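PDB 5H3G: acyl-CoA-binding domain-containing protein 1 from Oryza sativa Japonica Group, which binds medium- and long-chain acyl-CoA esters with high affinity, and phosphatidic acid and phosphatidylcholine in vitro, and may take part in phospholipid biosynthesis. Local coordinates for residues A[28-36]-A[58-69]. Sequence-based numbering, arbitrary orientation. Where two conformers were deposited one is given.
Sequences NKLILYGLY and AKWDAWKAVEGK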
loop_
_atom_site.group_PDB
_atom_site.type_symbol
_atom_site.label_atom_id
_atom_site.label_comp_id
_atom_site.label_asym_id
_atom_site.label_seq_id
_atom_site.Cartn_x
_atom_site.Cartn_y
_atom_site.Cartn_z
ATOM N N ASN A 28 4.390 -7.732 3.069
ATOM C CA ASN A 28 4.200 -6.915 1.882
ATOM C C ASN A 28 2.775 -6.397 1.784
ATOM O O ASN A 28 2.569 -5.255 1.364
ATOM C CB ASN A 28 4.597 -7.726 0.651
ATOM C CG ASN A 28 6.042 -8.135 0.715
ATOM O OD1 ASN A 28 6.368 -9.210 1.222
ATOM N ND2 ASN A 28 6.931 -7.242 0.272
ATOM N N LYS A 29 1.787 -7.199 2.202
ATOM C CA LYS A 29 0.414 -6.707 2.236
ATOM C C LYS A 29 0.305 -5.471 3.122
ATOM O O LYS A 29 -0.414 -4.520 2.791
ATOM C CB LYS A 29 -0.536 -7.803 2.728
ATOM C CG LYS A 29 -0.683 -8.942 1.728
ATOM C CD LYS A 29 -1.862 -9.839 2.087
ATOM C CE LYS A 29 -1.900 -11.062 1.182
ATOM N NZ LYS A 29 -3.049 -11.977 1.478
ATOM N N LEU A 30 1.042 -5.453 4.236
ATOM C CA LEU A 30 0.983 -4.307 5.142
ATOM C C LEU A 30 1.620 -3.076 4.515
ATOM O O LEU A 30 1.110 -1.961 4.674
ATOM C CB LEU A 30 1.662 -4.652 6.469
ATOM C CG LEU A 30 0.891 -5.570 7.413
ATOM C CD1 LEU A 30 1.804 -6.095 8.503
ATOM C CD2 LEU A 30 -0.306 -4.796 8.011
ATOM N N ILE A 31 2.737 -3.261 3.807
ATOM C CA ILE A 31 3.375 -2.138 3.125
ATOM C C ILE A 31 2.423 -1.531 2.102
ATOM O O ILE A 31 2.266 -0.307 2.024
ATOM C CB ILE A 31 4.698 -2.588 2.483
ATOM C CG1 ILE A 31 5.751 -2.815 3.570
ATOM C CG2 ILE A 31 5.177 -1.561 1.459
ATOM C CD1 ILE A 31 6.910 -3.651 3.120
ATOM N N LEU A 32 1.757 -2.380 1.315
ATOM C CA LEU A 32 0.807 -1.875 0.330
ATOM C C LEU A 32 -0.369 -1.188 1.007
ATOM O O LEU A 32 -0.840 -0.144 0.534
ATOM C CB LEU A 32 0.301 -3.013 -0.565
ATOM C CG LEU A 32 1.338 -3.671 -1.475
ATOM C CD1 LEU A 32 0.667 -4.607 -2.461
ATOM C CD2 LEU A 32 2.128 -2.579 -2.186
ATOM N N TYR A 33 -0.867 -1.765 2.101
ATOM C CA TYR A 33 -1.981 -1.152 2.814
ATOM C C TYR A 33 -1.626 0.266 3.236
ATOM O O TYR A 33 -2.377 1.210 2.973
ATOM C CB TYR A 33 -2.382 -2.010 4.027
ATOM C CG TYR A 33 -3.412 -1.336 4.926
ATOM C CD1 TYR A 33 -4.776 -1.447 4.668
ATOM C CD2 TYR A 33 -3.012 -0.561 6.016
ATOM C CE1 TYR A 33 -5.717 -0.808 5.487
ATOM C CE2 TYR A 33 -3.938 0.089 6.822
ATOM C CZ TYR A 33 -5.279 -0.047 6.559
ATOM O OH TYR A 33 -6.180 0.594 7.387
ATOM N N GLY A 34 -0.474 0.439 3.879
ATOM C CA GLY A 34 -0.143 1.762 4.387
ATOM C C GLY A 34 -0.042 2.796 3.286
ATOM O O GLY A 34 -0.542 3.918 3.424
ATOM N N LEU A 35 0.603 2.436 2.176
ATOM C CA LEU A 35 0.745 3.372 1.070
ATOM C C LEU A 35 -0.594 3.639 0.401
ATOM O O LEU A 35 -0.860 4.761 -0.035
ATOM C CB LEU A 35 1.752 2.848 0.052
ATOM C CG LEU A 35 3.196 2.900 0.527
ATOM C CD1 LEU A 35 4.055 2.078 -0.421
ATOM C CD2 LEU A 35 3.598 4.352 0.538
ATOM N N TYR A 36 -1.458 2.623 0.304
ATOM C CA TYR A 36 -2.762 2.848 -0.301
ATOM C C TYR A 36 -3.588 3.823 0.528
ATOM O O TYR A 36 -4.215 4.739 -0.016
ATOM C CB TYR A 36 -3.506 1.524 -0.454
ATOM C CG TYR A 36 -4.793 1.673 -1.235
ATOM C CD1 TYR A 36 -4.793 1.633 -2.616
ATOM C CD2 TYR A 36 -6.001 1.883 -0.583
ATOM C CE1 TYR A 36 -5.977 1.765 -3.342
ATOM C CE2 TYR A 36 -7.180 2.032 -1.288
ATOM C CZ TYR A 36 -7.167 1.971 -2.676
ATOM O OH TYR A 36 -8.339 2.108 -3.387
ATOM N N ALA A 58 -1.078 -3.585 13.490
ATOM C CA ALA A 58 -0.102 -3.692 12.410
ATOM C C ALA A 58 -0.484 -2.829 11.213
ATOM O O ALA A 58 0.379 -2.163 10.626
ATOM C CB ALA A 58 0.060 -5.156 11.989
ATOM N N LYS A 59 -1.760 -2.849 10.815
ATOM C CA LYS A 59 -2.213 -2.000 9.716
ATOM C C LYS A 59 -2.056 -0.525 10.059
ATOM O O LYS A 59 -1.555 0.263 9.251
ATOM C CB LYS A 59 -3.671 -2.307 9.371
ATOM C CG LYS A 59 -3.861 -3.582 8.566
ATOM C CD LYS A 59 -5.332 -3.819 8.224
ATOM C CE LYS A 59 -5.470 -4.879 7.138
ATOM N NZ LYS A 59 -6.897 -5.209 6.829
ATOM N N TRP A 60 -2.493 -0.127 11.254
ATOM C CA TRP A 60 -2.353 1.272 11.643
ATOM C C TRP A 60 -0.887 1.696 11.631
ATOM O O TRP A 60 -0.540 2.765 11.109
ATOM C CB TRP A 60 -2.975 1.481 13.019
ATOM C CG TRP A 60 -3.050 2.919 13.450
ATOM C CD1 TRP A 60 -4.152 3.724 13.404
ATOM C CD2 TRP A 60 -1.999 3.711 14.023
ATOM N NE1 TRP A 60 -3.852 4.967 13.897
ATOM C CE2 TRP A 60 -2.537 4.990 14.281
ATOM C CE3 TRP A 60 -0.654 3.471 14.330
ATOM C CZ2 TRP A 60 -1.779 6.021 14.838
ATOM C CZ3 TRP A 60 0.093 4.494 14.889
ATOM C CH2 TRP A 60 -0.471 5.756 15.132
ATOM N N ASP A 61 -0.006 0.842 12.153
ATOM C CA ASP A 61 1.423 1.147 12.164
ATOM C C ASP A 61 1.971 1.313 10.752
ATOM O O ASP A 61 2.816 2.179 10.502
ATOM C CB ASP A 61 2.193 0.050 12.900
ATOM C CG ASP A 61 2.072 0.154 14.415
ATOM O OD1 ASP A 61 1.601 1.189 14.935
ATOM O OD2 ASP A 61 2.463 -0.812 15.100
ATOM N N ALA A 62 1.508 0.486 9.808
ATOM C CA ALA A 62 2.001 0.612 8.444
ATOM C C ALA A 62 1.593 1.948 7.844
ATOM O O ALA A 62 2.342 2.549 7.067
ATOM C CB ALA A 62 1.475 -0.545 7.588
ATOM N N TRP A 63 0.399 2.423 8.187
ATOM C CA TRP A 63 -0.084 3.696 7.670
ATOM C C TRP A 63 0.642 4.855 8.348
ATOM O O TRP A 63 1.102 5.791 7.684
ATOM C CB TRP A 63 -1.598 3.753 7.888
ATOM C CG TRP A 63 -2.333 4.919 7.349
ATOM C CD1 TRP A 63 -1.861 5.916 6.545
ATOM C CD2 TRP A 63 -3.717 5.201 7.573
ATOM N NE1 TRP A 63 -2.873 6.814 6.270
ATOM C CE2 TRP A 63 -4.021 6.392 6.889
ATOM C CE3 TRP A 63 -4.728 4.557 8.289
ATOM C CZ2 TRP A 63 -5.298 6.953 6.906
ATOM C CZ3 TRP A 63 -5.990 5.121 8.311
ATOM C CH2 TRP A 63 -6.262 6.301 7.624
ATOM N N LYS A 64 0.780 4.784 9.670
ATOM C CA LYS A 64 1.541 5.792 10.409
ATOM C C LYS A 64 2.952 5.952 9.848
ATOM O O LYS A 64 3.496 7.068 9.799
ATOM C CB LYS A 64 1.581 5.400 11.887
ATOM C CG LYS A 64 2.385 6.324 12.796
ATOM C CD LYS A 64 1.842 7.732 12.816
ATOM C CE LYS A 64 2.572 8.577 13.861
ATOM N NZ LYS A 64 1.973 9.940 14.019
ATOM N N ALA A 65 3.546 4.851 9.386
ATOM C CA ALA A 65 4.934 4.873 8.945
ATOM C C ALA A 65 5.156 5.726 7.703
ATOM O O ALA A 65 6.291 6.157 7.462
ATOM C CB ALA A 65 5.427 3.450 8.686
ATOM N N VAL A 66 4.126 5.978 6.905
ATOM C CA VAL A 66 4.283 6.780 5.700
ATOM C C VAL A 66 3.613 8.142 5.858
ATOM O O VAL A 66 3.356 8.830 4.871
ATOM C CB VAL A 66 3.774 6.028 4.459
ATOM C CG1 VAL A 66 4.698 4.865 4.146
ATOM C CG2 VAL A 66 2.343 5.501 4.703
ATOM N N GLU A 67 3.325 8.535 7.098
ATOM C CA GLU A 67 2.765 9.854 7.359
ATOM C C GLU A 67 3.652 10.948 6.769
ATOM O O GLU A 67 4.883 10.846 6.783
ATOM C CB GLU A 67 2.608 10.068 8.862
ATOM C CG GLU A 67 1.813 11.317 9.210
ATOM C CD GLU A 67 1.344 11.351 10.654
ATOM O OE1 GLU A 67 2.003 10.746 11.516
ATOM O OE2 GLU A 67 0.306 11.992 10.923
ATOM N N GLY A 68 3.011 11.986 6.227
ATOM C CA GLY A 68 3.703 13.113 5.638
ATOM C C GLY A 68 3.887 13.064 4.134
ATOM O O GLY A 68 4.358 14.056 3.558
ATOM N N LYS A 69 3.543 11.958 3.471
ATOM C CA LYS A 69 3.754 11.891 2.032
ATOM C C LYS A 69 2.577 12.529 1.297
ATOM O O LYS A 69 1.415 12.271 1.624
ATOM C CB LYS A 69 3.933 10.438 1.576
ATOM C CG LYS A 69 5.115 9.690 2.188
ATOM C CD LYS A 69 5.272 8.331 1.500
ATOM C CE LYS A 69 6.454 7.540 2.031
ATOM N NZ LYS A 69 7.766 8.074 1.570
#
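Tyr-33 and Lys-59, both assigned to the acyl-CoA site by similarity, meet where helix 26-41 packs on helix 57-64 in the four-helix acyl-CoA-binding fold. The two axes approach to 7.5 Å at a signed crossing angle of -56°; no hydrogen bond links the segments, and the contacts are van der Waals and CH-pi. Lys-59 can be followed outward. Its CB sits 3.5 Å from Tyr-33 CE2. With CG turned anti to its carbonyl carbon (chi1 -77°), the next methylene lies over the centre of the phenol ring: CG is 4.1 Å from the Tyr-33 centroid and 12° off the ring normal, the geometry of a CH-pi contact. The same CG also touches Leu-30 CD2, off to one side of the ring. CD continues across the face toward CE1 and CZ of Tyr-33, while the extended chain carries CE and NZ past the ring, consistent with an ammonium presented at the acyl-CoA site.

Further along, the backbones come close at Gly-34, whose CA is 3.8 Å from Trp-63 CA and 3.7 Å from Ala-62 O, with no side chain of residue 34 in the way. One turn earlier on helix 26-41, Leu-30 O is 3.3 Å from Ala-62 CB. Both Leu-30 methyls reach Ala-58 CB, and CD2 also lies against the Ala-58 to Lys-59 peptide, nearest Lys-59 N. The indole of Trp-63 flanks Gly-34 O obliquely and gives its NE1 hydrogen bond to Gly-42 O. Beyond the helix, Val-66 extends the interface with both branches: CG1 meets Leu-35 CD2 at 3.8 Å, the two side chains crossing at about a right angle, and CG2 lies 3.5 Å from Gly-34 O.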